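Local coordinates for protein phytase (PDB 2GFI) that hydrolyses a phosphate ester of phytate (inositol hexakisphosphate), releasing phosphate, as a 3-phytase of the histidine acid phosphatase family, at residues L309-L314 / E421-T426; E315-D320 / T375-Y380; G80-A85 / V252-G257; D106-F111 / S269-I274; A132-A137 / V168-Q173. All coordinates share one frame; numbering follows the deposited sequence.

Interaction 1: residues L309-L314 / E421-T426. With NAG (2-acetamido-2-deoxy-beta-D-glucopyranose), chain C.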
# COMPACT_ATOMS: atom_id res chain seq x y z
N LEU A 309 -11.54 36.92 8.65
CA LEU A 309 -10.87 35.82 9.37
C LEU A 309 -9.37 35.89 9.26
O LEU A 309 -8.70 35.47 10.16
CB LEU A 309 -11.38 34.42 8.96
CG LEU A 309 -12.82 34.07 9.36
CD1 LEU A 309 -13.23 32.71 8.81
CD2 LEU A 309 -13.04 34.16 10.89
N LEU A 310 -8.84 36.41 8.15
CA LEU A 310 -7.38 36.54 8.03
C LEU A 310 -6.83 37.52 9.07
O LEU A 310 -5.84 37.21 9.74
CB LEU A 310 -6.97 36.93 6.62
CG LEU A 310 -5.47 36.92 6.32
CD1 LEU A 310 -4.96 35.52 6.48
CD2 LEU A 310 -5.19 37.49 4.94
N ASN A 311 -7.51 38.67 9.21
CA ASN A 311 -7.19 39.69 10.26
C ASN A 311 -7.28 39.16 11.68
O ASN A 311 -6.36 39.35 12.48
CB ASN A 311 -8.14 40.88 10.15
CG ASN A 311 -7.74 41.87 9.07
OD1 ASN A 311 -6.64 41.78 8.52
ND2 ASN A 311 -8.64 42.83 8.79
N ALA A 312 -8.37 38.47 11.97
CA ALA A 312 -8.65 37.91 13.29
C ALA A 312 -7.58 36.90 13.68
O ALA A 312 -7.00 36.97 14.78
CB ALA A 312 -10.03 37.25 13.30
N SER A 313 -7.31 35.98 12.75
CA SER A 313 -6.22 35.02 12.88
C SER A 313 -4.87 35.68 13.15
O SER A 313 -4.08 35.20 13.97
CB SER A 313 -6.14 34.13 11.63
OG SER A 313 -4.82 33.67 11.40
N LEU A 314 -4.60 36.78 12.44
CA LEU A 314 -3.37 37.53 12.64
C LEU A 314 -3.33 38.20 14.02
O LEU A 314 -2.30 38.15 14.69
CB LEU A 314 -3.15 38.56 11.51
CG LEU A 314 -1.91 39.44 11.72
CD1 LEU A 314 -0.64 38.63 11.57
CD2 LEU A 314 -1.91 40.65 10.79
N GLU A 421 -0.60 43.21 3.18
CA GLU A 421 -0.68 43.21 1.71
C GLU A 421 -1.96 42.57 1.19
O GLU A 421 -2.58 43.09 0.23
CB GLU A 421 0.51 42.45 1.10
CG GLU A 421 1.81 43.23 0.99
CD GLU A 421 2.92 42.44 0.26
OE1 GLU A 421 3.07 41.19 0.52
OE2 GLU A 421 3.64 43.07 -0.58
N ARG A 422 -2.35 41.46 1.83
CA ARG A 422 -3.55 40.72 1.45
C ARG A 422 -4.79 41.51 1.76
O ARG A 422 -5.72 41.54 0.97
CB ARG A 422 -3.61 39.35 2.17
CG ARG A 422 -2.55 38.32 1.74
CD ARG A 422 -2.50 38.06 0.27
NE ARG A 422 -3.73 37.46 -0.18
CZ ARG A 422 -4.04 37.26 -1.46
NH1 ARG A 422 -3.20 37.64 -2.41
NH2 ARG A 422 -5.21 36.70 -1.80
N VAL A 423 -4.82 42.17 2.91
CA VAL A 423 -6.05 42.85 3.35
C VAL A 423 -6.08 44.32 2.96
O VAL A 423 -7.08 45.00 3.19
CB VAL A 423 -6.28 42.68 4.87
CG1 VAL A 423 -6.23 41.19 5.25
CG2 VAL A 423 -5.28 43.54 5.69
N ALA A 424 -4.98 44.82 2.38
CA ALA A 424 -4.88 46.23 2.00
C ALA A 424 -6.11 46.68 1.24
O ALA A 424 -6.57 45.99 0.31
CB ALA A 424 -3.64 46.50 1.16
N GLY A 425 -6.65 47.83 1.63
CA GLY A 425 -7.76 48.46 0.90
C GLY A 425 -9.08 47.73 1.09
O GLY A 425 -10.03 47.96 0.35
N THR A 426 -9.14 46.83 2.07
CA THR A 426 -10.40 46.17 2.36
C THR A 426 -11.10 46.85 3.51
O THR A 426 -10.48 47.37 4.44
CB THR A 426 -10.26 44.63 2.66
OG1 THR A 426 -9.40 44.44 3.78
CG2 THR A 426 -9.60 43.89 1.50
C1 NAG C . -8.15 44.02 8.11
C2 NAG C . -9.42 44.78 7.65
C3 NAG C . -9.10 46.20 7.14
C4 NAG C . -8.23 46.98 8.15
C5 NAG C . -7.00 46.09 8.41
C6 NAG C . -6.00 46.68 9.38
C7 NAG C . -11.32 43.37 6.92
C8 NAG C . -12.16 43.04 5.71
N2 NAG C . -10.17 44.02 6.66
O3 NAG C . -10.31 46.86 6.87
O4 NAG C . -7.90 48.33 7.76
O5 NAG C . -7.40 44.84 8.97
O6 NAG C . -5.05 45.67 9.60
O7 NAG C . -11.72 43.03 8.04
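Asn-311 meets Val-423 where helix 302-318 packs on the end of helix 412-423, and it carries an N-linked sugar; with Ala-312 and Ser-313 it forms the Asn-X-Ser sequon. From CB, the side chain sets CG beside the backbone N (chi1 -81°), which swings the amide across toward the second helix. At the fork, OD1 rests on the isopropyl group of Val-423, 3.3 Å from its CG1, while ND2 is bonded covalently to NAG C1 at 1.5 Å. The branched valine suits this place because both methyls are used: CG2 lies 3.8 Å from NAG C1, and CG1 packs against Leu-310 CD2 at 3.9 Å. That leucine methyl also touches Arg-422 at CB, 3.7 Å away, whereas the arginine's NE turns off to bond Ala-342 O in helix 333-343. Beyond the helix, a type II beta turn runs from Val-423 to Thr-426, and Gly-425 readily takes the positive phi it requires. The turn presents Thr-426 to the sugar, pinning the acetamido group that branches from the pyranose: NAG N2 donates to Thr-426 OG1 over 3.0 Å, nearly straight at 162°.

Interaction 2: residues E315-D320 / T375-Y380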
# COMPACT_ATOMS: atom_id res chain seq x y z
N GLU A 315 -4.45 38.80 14.44
CA GLU A 315 -4.58 39.32 15.81
C GLU A 315 -4.25 38.23 16.82
O GLU A 315 -3.53 38.48 17.78
CB GLU A 315 -5.98 39.88 16.10
CG GLU A 315 -6.32 41.13 15.33
CD GLU A 315 -7.67 41.72 15.72
OE1 GLU A 315 -8.02 41.65 16.94
OE2 GLU A 315 -8.37 42.25 14.81
N LEU A 316 -4.74 37.01 16.59
CA LEU A 316 -4.40 35.91 17.49
C LEU A 316 -2.91 35.58 17.50
O LEU A 316 -2.36 35.30 18.55
CB LEU A 316 -5.23 34.65 17.17
CG LEU A 316 -6.75 34.74 17.43
CD1 LEU A 316 -7.48 33.57 16.82
CD2 LEU A 316 -6.98 34.77 18.92
N LEU A 317 -2.27 35.59 16.34
CA LEU A 317 -0.84 35.20 16.26
C LEU A 317 0.05 36.27 16.89
O LEU A 317 1.11 35.96 17.44
CB LEU A 317 -0.40 34.97 14.81
CG LEU A 317 -1.07 33.81 14.07
CD1 LEU A 317 -1.05 34.08 12.57
CD2 LEU A 317 -0.44 32.47 14.45
N ASN A 318 -0.41 37.52 16.78
CA ASN A 318 0.30 38.67 17.29
C ASN A 318 0.22 38.75 18.78
O ASN A 318 1.09 39.32 19.40
CB ASN A 318 -0.19 39.96 16.63
CG ASN A 318 0.44 40.19 15.29
OD1 ASN A 318 -0.08 40.94 14.45
ND2 ASN A 318 1.58 39.56 15.06
N HIS A 319 -0.79 38.14 19.36
CA HIS A 319 -0.99 38.22 20.79
C HIS A 319 -0.45 37.03 21.56
O HIS A 319 -1.18 36.11 21.89
CB HIS A 319 -2.44 38.57 21.09
CG HIS A 319 -2.79 39.98 20.73
ND1 HIS A 319 -2.80 41.02 21.65
CD2 HIS A 319 -3.07 40.55 19.53
CE1 HIS A 319 -3.10 42.15 21.03
NE2 HIS A 319 -3.27 41.90 19.75
N ASP A 320 0.86 37.07 21.82
CA ASP A 320 1.63 36.18 22.72
C ASP A 320 0.99 35.68 24.00
O ASP A 320 1.29 34.56 24.42
CB ASP A 320 2.85 36.94 23.27
CG ASP A 320 3.86 37.21 22.24
OD1 ASP A 320 4.95 36.58 22.34
OD2 ASP A 320 3.67 38.03 21.30
N THR A 375 -7.88 23.66 7.68
CA THR A 375 -6.86 24.64 7.41
C THR A 375 -6.24 24.95 8.76
O THR A 375 -6.93 25.35 9.70
CB THR A 375 -7.49 25.89 6.74
OG1 THR A 375 -7.59 25.63 5.33
CG2 THR A 375 -6.59 27.15 6.90
N ILE A 376 -4.95 24.70 8.88
CA ILE A 376 -4.27 24.91 10.14
C ILE A 376 -3.15 25.94 9.96
O ILE A 376 -2.40 25.89 8.98
CB ILE A 376 -3.71 23.58 10.64
CG1 ILE A 376 -4.84 22.73 11.26
CG2 ILE A 376 -2.54 23.80 11.60
CD1 ILE A 376 -4.45 21.26 11.36
N ILE A 377 -3.10 26.90 10.89
CA ILE A 377 -1.93 27.75 11.09
C ILE A 377 -1.18 27.29 12.33
O ILE A 377 -1.75 27.22 13.40
CB ILE A 377 -2.37 29.21 11.21
CG1 ILE A 377 -3.25 29.57 10.01
CG2 ILE A 377 -1.13 30.11 11.33
CD1 ILE A 377 -3.97 30.89 10.10
N GLU A 378 0.10 26.93 12.16
CA GLU A 378 0.97 26.59 13.27
C GLU A 378 1.86 27.78 13.47
O GLU A 378 2.30 28.37 12.51
CB GLU A 378 1.90 25.40 12.96
CG GLU A 378 1.19 24.21 12.39
CD GLU A 378 2.11 23.05 12.07
OE1 GLU A 378 3.16 23.26 11.43
OE2 GLU A 378 1.74 21.94 12.46
N LYS A 379 2.15 28.10 14.73
CA LYS A 379 3.06 29.16 15.06
C LYS A 379 4.05 28.52 15.99
O LYS A 379 3.66 27.88 16.94
CB LYS A 379 2.33 30.30 15.79
CG LYS A 379 3.26 31.42 16.25
CD LYS A 379 2.54 32.35 17.16
CE LYS A 379 3.51 33.37 17.76
NZ LYS A 379 2.76 34.47 18.40
N TYR A 380 5.33 28.68 15.70
CA TYR A 380 6.34 28.11 16.57
C TYR A 380 7.58 28.97 16.62
O TYR A 380 7.87 29.74 15.69
CB TYR A 380 6.71 26.67 16.13
CG TYR A 380 6.99 26.47 14.65
CD1 TYR A 380 8.15 26.99 14.05
CD2 TYR A 380 6.09 25.75 13.85
CE1 TYR A 380 8.39 26.82 12.68
CE2 TYR A 380 6.32 25.53 12.52
CZ TYR A 380 7.46 26.06 11.92
OH TYR A 380 7.68 25.83 10.58
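Leu-317 packs its methyls on Ile-377 and Lys-379 where the last turn of helix 302-318 covers strand 374-382, a helix-on-sheet layer in the alpha/beta core of the histidine phosphatase fold. Leu-317 CD2 does most of the touching, lying 3.8 Å from Lys-379 CB and 4.0 Å from Ile-377 CG2. The isoleucine stands roughly perpendicular to the leucine, while the lysine chain runs antiparallel beside it. Ile-377 and Lys-379, two residues apart on an extended strand, both turn toward the helix. With CG opposite the backbone N (chi1 177°) and the rest of the chain extended, Lys-379 lays its methylenes along the leucine and carries NZ to the carbonyl O of Leu-317. The modelled separation of Lys-379 NZ and Leu-317 O, 2.4 Å, is too short to trust in detail, yet an ammonium group at the C-terminal end of a helix would probably be favoured by the carbonyls there. Asp-320 OD2 lies 4.7 Å from Lys-379 NZ, an opposite charge close by without contact. Further out, Gln-65 of strand 59-69 and Tyr-415 of helix 412-423 also touch Leu-317, while Leu-412 touches both it and Lys-379. Between the two inward residues, Glu-378 turns to the other face, where its OE1 forms a salt bridge with Arg-389 NE and its OE2 another with Lys-147 NZ.

Interaction 3: residues G80-A85 / V252-G257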
# COMPACT_ATOMS: atom_id res chain seq x y z
N GLY A 80 -29.84 16.36 -2.47
CA GLY A 80 -30.56 15.14 -2.12
C GLY A 80 -31.85 14.99 -2.92
O GLY A 80 -32.12 13.92 -3.49
N LYS A 81 -32.62 16.08 -3.02
CA LYS A 81 -33.89 16.00 -3.75
C LYS A 81 -33.69 15.88 -5.24
O LYS A 81 -34.47 15.17 -5.91
CB LYS A 81 -34.85 17.12 -3.37
CG LYS A 81 -35.38 16.90 -1.97
CD LYS A 81 -36.57 17.79 -1.58
CE LYS A 81 -37.16 17.26 -0.29
NZ LYS A 81 -38.39 17.99 0.08
N LYS A 82 -32.64 16.54 -5.75
CA LYS A 82 -32.26 16.35 -7.14
C LYS A 82 -31.82 14.92 -7.39
O LYS A 82 -32.16 14.35 -8.44
CB LYS A 82 -31.16 17.33 -7.57
CG LYS A 82 -31.66 18.75 -7.77
CD LYS A 82 -30.50 19.74 -7.72
CE LYS A 82 -30.94 21.16 -8.00
NZ LYS A 82 -31.73 21.22 -9.27
N TYR A 83 -31.07 14.34 -6.45
CA TYR A 83 -30.60 12.94 -6.60
C TYR A 83 -31.81 12.00 -6.59
O TYR A 83 -31.87 11.04 -7.35
CB TYR A 83 -29.56 12.53 -5.53
CG TYR A 83 -28.34 13.43 -5.43
CD1 TYR A 83 -27.85 14.12 -6.54
CD2 TYR A 83 -27.66 13.58 -4.21
CE1 TYR A 83 -26.73 14.95 -6.45
CE2 TYR A 83 -26.53 14.41 -4.11
CZ TYR A 83 -26.08 15.08 -5.23
OH TYR A 83 -24.99 15.92 -5.16
N LYS A 84 -32.75 12.28 -5.70
CA LYS A 84 -33.98 11.47 -5.60
C LYS A 84 -34.79 11.52 -6.92
O LYS A 84 -35.22 10.47 -7.43
CB LYS A 84 -34.81 11.90 -4.40
CG LYS A 84 -36.01 11.01 -4.11
CD LYS A 84 -35.66 9.57 -4.37
CE LYS A 84 -36.62 8.59 -3.65
NZ LYS A 84 -38.01 8.70 -4.10
N ALA A 85 -34.97 12.72 -7.46
CA ALA A 85 -35.56 12.91 -8.80
C ALA A 85 -34.84 12.14 -9.93
O ALA A 85 -35.49 11.53 -10.78
CB ALA A 85 -35.70 14.43 -9.13
N VAL A 252 -27.24 13.63 -15.53
CA VAL A 252 -25.93 13.03 -15.60
C VAL A 252 -24.95 13.86 -14.76
O VAL A 252 -24.21 13.32 -13.97
CB VAL A 252 -25.44 12.90 -17.06
CG1 VAL A 252 -24.01 12.35 -17.10
CG2 VAL A 252 -26.39 12.02 -17.88
N SER A 253 -25.00 15.16 -14.90
CA SER A 253 -24.16 16.03 -14.10
C SER A 253 -24.36 15.84 -12.59
O SER A 253 -23.43 15.89 -11.83
CB SER A 253 -24.45 17.46 -14.47
OG SER A 253 -23.53 18.28 -13.78
N ASN A 254 -25.61 15.59 -12.19
CA ASN A 254 -25.97 15.32 -10.81
C ASN A 254 -25.57 13.95 -10.33
O ASN A 254 -25.47 13.67 -9.14
CB ASN A 254 -27.49 15.52 -10.66
CG ASN A 254 -27.85 16.98 -10.59
OD1 ASN A 254 -28.92 17.41 -11.05
ND2 ASN A 254 -26.96 17.77 -10.02
N LEU A 255 -25.26 13.07 -11.26
CA LEU A 255 -24.92 11.73 -10.87
C LEU A 255 -23.50 11.69 -10.32
O LEU A 255 -23.14 10.77 -9.58
CB LEU A 255 -25.13 10.77 -12.04
CG LEU A 255 -26.55 10.47 -12.45
CD1 LEU A 255 -26.57 9.44 -13.64
CD2 LEU A 255 -27.30 9.95 -11.24
N PHE A 256 -22.69 12.70 -10.67
CA PHE A 256 -21.38 12.88 -10.01
C PHE A 256 -21.51 13.15 -8.54
O PHE A 256 -20.86 12.46 -7.75
CB PHE A 256 -20.53 14.00 -10.63
CG PHE A 256 -20.03 13.67 -11.97
CD1 PHE A 256 -18.88 12.91 -12.13
CD2 PHE A 256 -20.72 14.13 -13.11
CE1 PHE A 256 -18.41 12.61 -13.42
CE2 PHE A 256 -20.27 13.85 -14.38
CZ PHE A 256 -19.11 13.08 -14.54
N GLY A 257 -22.36 14.11 -8.16
CA GLY A 257 -22.65 14.35 -6.73
C GLY A 257 -23.30 13.12 -6.09
O GLY A 257 -23.01 12.74 -4.95
O HOH W 1 -29.27 20.37 -11.14
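The ring of Tyr-83 slants against the backbone of helix 249-266, meeting Asn-254 and Gly-257 obliquely. Along one side of the ring, Tyr-83 CE1 comes within 3.2 Å of Asn-254 O. At the far end, Tyr-83 OH lies 3.2 Å from Gly-257 CA, a closeness that suits glycine, whose bare backbone lets the phenol settle directly on the helix. The torsion that sets CG beside the backbone N (chi1 -54°) carries the ring over to the neighbouring helix, while Pro-75 and Tyr-110 pack around it from nearby loops. The second flat group, the amide of Asn-254, lies nearer the surface: its OD1 is 4.1 Å from Lys-82 CB. The short helical segments cross at 122°, their axes 9.7 Å apart at closest approach. Both helices are consistent with the helical domain beside the alpha/beta core of histidine acid phosphatases; the Tyr-83 side chain is about 11 Å from that of Asp-333, the predicted proton donor.

A water completes the polar side of the contact. Lys-82 NZ donates to it over 3.2 Å, and it donates in turn to Asn-254 OD1 over 3.0 Å, linking the cationic end of a long chain to a carbonyl oxygen. The chemistry is thus divided: a buried aromatic wedge probably sets the helix spacing by shape, whereas the surface bridge, reliant on an exchangeable water, is probably the more adaptable part.

Interaction 4: residues D106-F111 / S269-I274; sequences DDYEYF and SPMCDI
Tyr-108 sets its ring against Pro-270, and this is the tight part of the contact: Tyr-108 CE1 lies only 3.3 Å from Pro-270 CG. The rigid proline ring suits such a spot, since it offers a firm apolar surface to the aromatic side chain, which meets it obliquely. Having CG opposite its backbone N (chi1 179°) extends the tyrosine from its loop across to the second segment. Met-271 fits more loosely. Its chain folds back beyond CG and brings Met-271 CE to 3.8 Å from Tyr-108 OH and 4.3 Å from Tyr-108 CE2, a contact that a flexible, buried thioether can make. Tyr-108 and Pro-270 remain partly exposed to solvent. The tyrosine OH has a weak hydrogen bond with Glu-262 OE2 of helix 249-266.

Ser-269 prepares the proline's setting. Ser-269 OG accepts from Met-271 N at 3.0 Å, forming an ST turn that leads into the short 3-10 segment 270-273, and the same OG is hydrogen-bonded to Glu-262 OE1. The disulfide of Cys-272 with Cys-259 ties this loop to helix 249-266. Next to the contact, Asp-106 OD2 is hydrogen-bonded to Gly-99 N of the second subunit. The contact therefore joins two loops, one following helix 77-91 and the other linking helices 249-266 and 277-295, consistent with the helical part of the histidine acid phosphatase fold; Phe-103 packs edge-to-face with Tyr-108, and Tyr-258 of helix 249-266 also touches that tyrosine.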
# COMPACT_ATOMS: atom_id res chain seq x y z
N ASP A 106 -30.91 -4.01 -9.66
CA ASP A 106 -30.70 -4.97 -8.57
C ASP A 106 -31.27 -4.59 -7.22
O ASP A 106 -30.56 -4.60 -6.22
CB ASP A 106 -29.22 -5.32 -8.43
CG ASP A 106 -28.63 -5.78 -9.74
OD1 ASP A 106 -27.42 -5.55 -9.95
OD2 ASP A 106 -29.30 -6.35 -10.63
N ASP A 107 -32.57 -4.27 -7.18
CA ASP A 107 -33.16 -3.74 -5.96
C ASP A 107 -32.27 -2.64 -5.51
O ASP A 107 -31.77 -2.65 -4.37
CB ASP A 107 -33.22 -4.81 -4.87
CG ASP A 107 -34.09 -5.97 -5.25
OD1 ASP A 107 -35.02 -5.77 -6.09
OD2 ASP A 107 -33.92 -7.11 -4.73
N TYR A 108 -32.02 -1.71 -6.40
CA TYR A 108 -31.14 -0.65 -6.07
C TYR A 108 -31.95 0.39 -5.31
O TYR A 108 -32.89 0.98 -5.85
CB TYR A 108 -30.51 -0.10 -7.34
CG TYR A 108 -29.57 1.04 -7.13
CD1 TYR A 108 -28.37 0.88 -6.43
CD2 TYR A 108 -29.85 2.29 -7.68
CE1 TYR A 108 -27.51 1.94 -6.26
CE2 TYR A 108 -28.98 3.34 -7.53
CZ TYR A 108 -27.82 3.17 -6.82
OH TYR A 108 -26.96 4.24 -6.70
N GLU A 109 -31.63 0.56 -4.04
CA GLU A 109 -32.32 1.53 -3.23
C GLU A 109 -31.71 2.91 -3.39
O GLU A 109 -30.54 3.06 -3.69
CB GLU A 109 -32.26 1.09 -1.78
CG GLU A 109 -33.01 -0.20 -1.51
CD GLU A 109 -33.02 -0.56 -0.02
OE1 GLU A 109 -31.96 -0.52 0.66
OE2 GLU A 109 -34.11 -0.90 0.48
N TYR A 110 -32.53 3.94 -3.22
CA TYR A 110 -32.00 5.28 -3.13
C TYR A 110 -31.23 5.36 -1.80
O TYR A 110 -31.69 4.82 -0.79
CB TYR A 110 -33.12 6.29 -3.17
CG TYR A 110 -32.59 7.68 -3.03
CD1 TYR A 110 -31.63 8.15 -3.90
CD2 TYR A 110 -33.05 8.53 -2.02
CE1 TYR A 110 -31.10 9.43 -3.76
CE2 TYR A 110 -32.53 9.84 -1.89
CZ TYR A 110 -31.56 10.27 -2.76
OH TYR A 110 -31.02 11.53 -2.65
N PHE A 111 -30.06 6.02 -1.80
CA PHE A 111 -29.15 5.90 -0.66
C PHE A 111 -29.51 6.73 0.59
O PHE A 111 -28.98 6.51 1.67
CB PHE A 111 -27.73 6.16 -1.09
CG PHE A 111 -27.45 7.58 -1.50
CD1 PHE A 111 -26.96 8.49 -0.58
CD2 PHE A 111 -27.59 7.97 -2.80
CE1 PHE A 111 -26.65 9.78 -0.96
CE2 PHE A 111 -27.31 9.26 -3.20
CZ PHE A 111 -26.84 10.17 -2.29
N SER A 269 -20.20 3.37 -4.09
CA SER A 269 -21.32 3.74 -4.93
C SER A 269 -21.18 3.12 -6.30
O SER A 269 -20.25 3.43 -7.02
CB SER A 269 -21.35 5.25 -5.10
OG SER A 269 -22.38 5.60 -6.00
N PRO A 270 -22.15 2.29 -6.69
CA PRO A 270 -22.23 1.84 -8.07
C PRO A 270 -22.31 3.01 -9.03
O PRO A 270 -21.89 2.89 -10.15
CB PRO A 270 -23.54 1.03 -8.09
CG PRO A 270 -24.28 1.45 -6.91
CD PRO A 270 -23.25 1.77 -5.85
N MET A 271 -22.80 4.15 -8.59
CA MET A 271 -23.00 5.28 -9.46
C MET A 271 -21.66 5.89 -9.85
O MET A 271 -21.52 6.50 -10.93
CB MET A 271 -23.90 6.30 -8.73
CG MET A 271 -24.50 7.33 -9.60
SD MET A 271 -25.64 6.67 -10.80
CE MET A 271 -27.16 6.46 -9.82
N CYS A 272 -20.66 5.71 -8.96
CA CYS A 272 -19.27 6.09 -9.27
C CYS A 272 -18.70 5.30 -10.44
O CYS A 272 -17.70 5.75 -11.07
CB CYS A 272 -18.35 5.90 -8.08
SG CYS A 272 -18.73 7.03 -6.76
N ASP A 273 -19.31 4.15 -10.74
CA ASP A 273 -18.75 3.28 -11.80
C ASP A 273 -19.16 3.62 -13.20
O ASP A 273 -18.73 2.97 -14.12
CB ASP A 273 -19.13 1.85 -11.57
CG ASP A 273 -18.72 1.40 -10.24
OD1 ASP A 273 -17.71 1.96 -9.73
OD2 ASP A 273 -19.33 0.52 -9.63
N ILE A 274 -19.99 4.64 -13.36
CA ILE A 274 -20.59 4.89 -14.69
C ILE A 274 -19.79 5.91 -15.48
O ILE A 274 -20.06 6.15 -16.65
CB ILE A 274 -22.06 5.34 -14.52
CG1 ILE A 274 -22.12 6.77 -13.97
CG2 ILE A 274 -22.83 4.33 -13.65
CD1 ILE A 274 -23.54 7.37 -13.97

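Interaction 5: residues A132-A137 / V168-Q173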
# COMPACT_ATOMS: atom_id res chain seq x y z
N ALA A 132 -17.68 8.16 7.44
CA ALA A 132 -18.58 8.99 8.21
C ALA A 132 -17.89 10.27 8.65
O ALA A 132 -16.71 10.29 8.98
CB ALA A 132 -19.14 8.22 9.40
N GLY A 133 -18.65 11.36 8.58
CA GLY A 133 -18.15 12.70 8.85
C GLY A 133 -17.77 12.83 10.30
O GLY A 133 -16.81 13.54 10.63
N THR A 134 -18.50 12.15 11.18
CA THR A 134 -18.27 12.36 12.59
C THR A 134 -17.01 11.61 13.00
O THR A 134 -16.26 12.08 13.84
CB THR A 134 -19.44 11.89 13.43
OG1 THR A 134 -19.67 10.51 13.15
CG2 THR A 134 -20.72 12.61 13.06
N THR A 135 -16.82 10.43 12.41
CA THR A 135 -15.62 9.61 12.59
C THR A 135 -14.39 10.38 12.16
O THR A 135 -13.40 10.45 12.90
CB THR A 135 -15.79 8.32 11.81
OG1 THR A 135 -16.89 7.58 12.35
CG2 THR A 135 -14.61 7.40 11.98
N ASP A 136 -14.48 10.99 11.00
CA ASP A 136 -13.44 11.83 10.45
C ASP A 136 -13.10 12.96 11.43
O ASP A 136 -11.92 13.20 11.68
CB ASP A 136 -13.99 12.38 9.14
CG ASP A 136 -13.09 13.41 8.50
OD1 ASP A 136 -12.03 13.72 9.03
OD2 ASP A 136 -13.39 13.98 7.43
N ALA A 137 -14.11 13.66 11.97
CA ALA A 137 -13.90 14.75 12.91
C ALA A 137 -13.33 14.25 14.22
O ALA A 137 -12.38 14.83 14.73
CB ALA A 137 -15.23 15.55 13.15
N VAL A 168 -21.94 21.40 10.98
CA VAL A 168 -20.72 22.10 11.39
C VAL A 168 -20.55 21.95 12.91
O VAL A 168 -19.46 21.64 13.44
CB VAL A 168 -20.79 23.59 11.04
CG1 VAL A 168 -19.70 24.35 11.69
CG2 VAL A 168 -20.72 23.82 9.52
N TYR A 169 -21.66 22.18 13.60
CA TYR A 169 -21.67 22.16 15.02
C TYR A 169 -21.32 20.75 15.49
O TYR A 169 -20.56 20.57 16.46
CB TYR A 169 -23.04 22.57 15.56
CG TYR A 169 -23.13 22.30 17.04
CD1 TYR A 169 -22.59 23.19 17.98
CD2 TYR A 169 -23.71 21.13 17.50
CE1 TYR A 169 -22.65 22.92 19.36
CE2 TYR A 169 -23.76 20.85 18.84
CZ TYR A 169 -23.24 21.75 19.75
OH TYR A 169 -23.34 21.43 21.07
N GLN A 170 -21.89 19.76 14.82
CA GLN A 170 -21.66 18.38 15.21
C GLN A 170 -20.20 18.00 14.97
O GLN A 170 -19.58 17.38 15.79
CB GLN A 170 -22.62 17.43 14.49
CG GLN A 170 -22.52 16.03 15.03
CD GLN A 170 -23.66 15.17 14.59
OE1 GLN A 170 -23.96 15.12 13.40
NE2 GLN A 170 -24.29 14.46 15.54
N THR A 171 -19.65 18.45 13.86
CA THR A 171 -18.24 18.28 13.59
C THR A 171 -17.42 18.78 14.77
O THR A 171 -16.54 18.06 15.25
CB THR A 171 -17.88 18.99 12.33
OG1 THR A 171 -18.57 18.36 11.26
CG2 THR A 171 -16.40 18.76 11.97
N SER A 172 -17.77 19.98 15.27
CA SER A 172 -16.93 20.64 16.26
C SER A 172 -16.92 19.79 17.50
O SER A 172 -15.90 19.69 18.15
CB SER A 172 -17.42 22.08 16.55
OG SER A 172 -18.60 22.09 17.33
N GLN A 173 -18.05 19.15 17.77
CA GLN A 173 -18.24 18.34 18.98
C GLN A 173 -17.54 17.02 18.87
O GLN A 173 -17.00 16.54 19.86
CB GLN A 173 -19.73 18.09 19.24
CG GLN A 173 -20.48 19.38 19.55
CD GLN A 173 -19.81 20.14 20.67
OE1 GLN A 173 -19.11 21.13 20.43
NE2 GLN A 173 -19.96 19.66 21.87
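Ala-137 and Thr-171 bring helices 133-148 and 166-180 close together, their CA atoms 5.6 Å apart, in the histidine phosphatase core. The packing contacts come first. Methyl meets methyl where Ala-137 CB lies 3.6 Å from Thr-171 CG2, and the same Ala-137 CB is 3.5 Å from Thr-171 O; a methyl, the smallest of side chains beyond glycine's hydrogen, suits so close an approach of the helices. A lighter touch comes from Thr-134, whose CG2 lies 4.1 Å from Gln-170 OE1; Gln-170 is an extended chain, and its NE2 is hydrogen-bonded to Asp-182 OD2 of the third subunit.

Polar bonds hold the threonine from its other branch. With OG1 beside the backbone N (chi1 -64°), Thr-171 keeps CG2 for the alanine and hydrogen-bonds through OG1 to Arg-167 O and Gly-71 N. Within the second helix, Ser-172 OG donates to Tyr-169 O at 2.6 Å, meeting that oxygen 22° from the carbonyl plane.

Thr-171 therefore has a divided role: its methyl packs between the helices, while its hydroxyl grips the segment that follows His-70, the predicted nucleophile, whose side chain is about 3 Å from that of Thr-171. Small side chains allow the close approach, and the hydroxyl's bond is consistent with positioning the backbone after His-70.

Overall arrangement
The five contacts gather at two poles with one in between. Interactions 1 and 2 share helix 302-318, their centres 14 Å apart, and touch through Ser-313 OG and Ile-377 CD1 at 3.2 Å; interaction 1 bears the glycan. Interactions 3 and 4 lie on the opposite side of the chain's centre, their own centres 12 Å apart, and are joined by a weak hydrogen bond from Tyr-110 OH to Gly-80 O. The centres of interactions 1 and 4 are 45 Å apart. Interaction 5 lies about 24 Å from both interaction 2 and interaction 3 between centres. It is beside the predicted nucleophile His-70, whereas the Tyr-83 side chain of interaction 3 is about 12 Å from that of His-70.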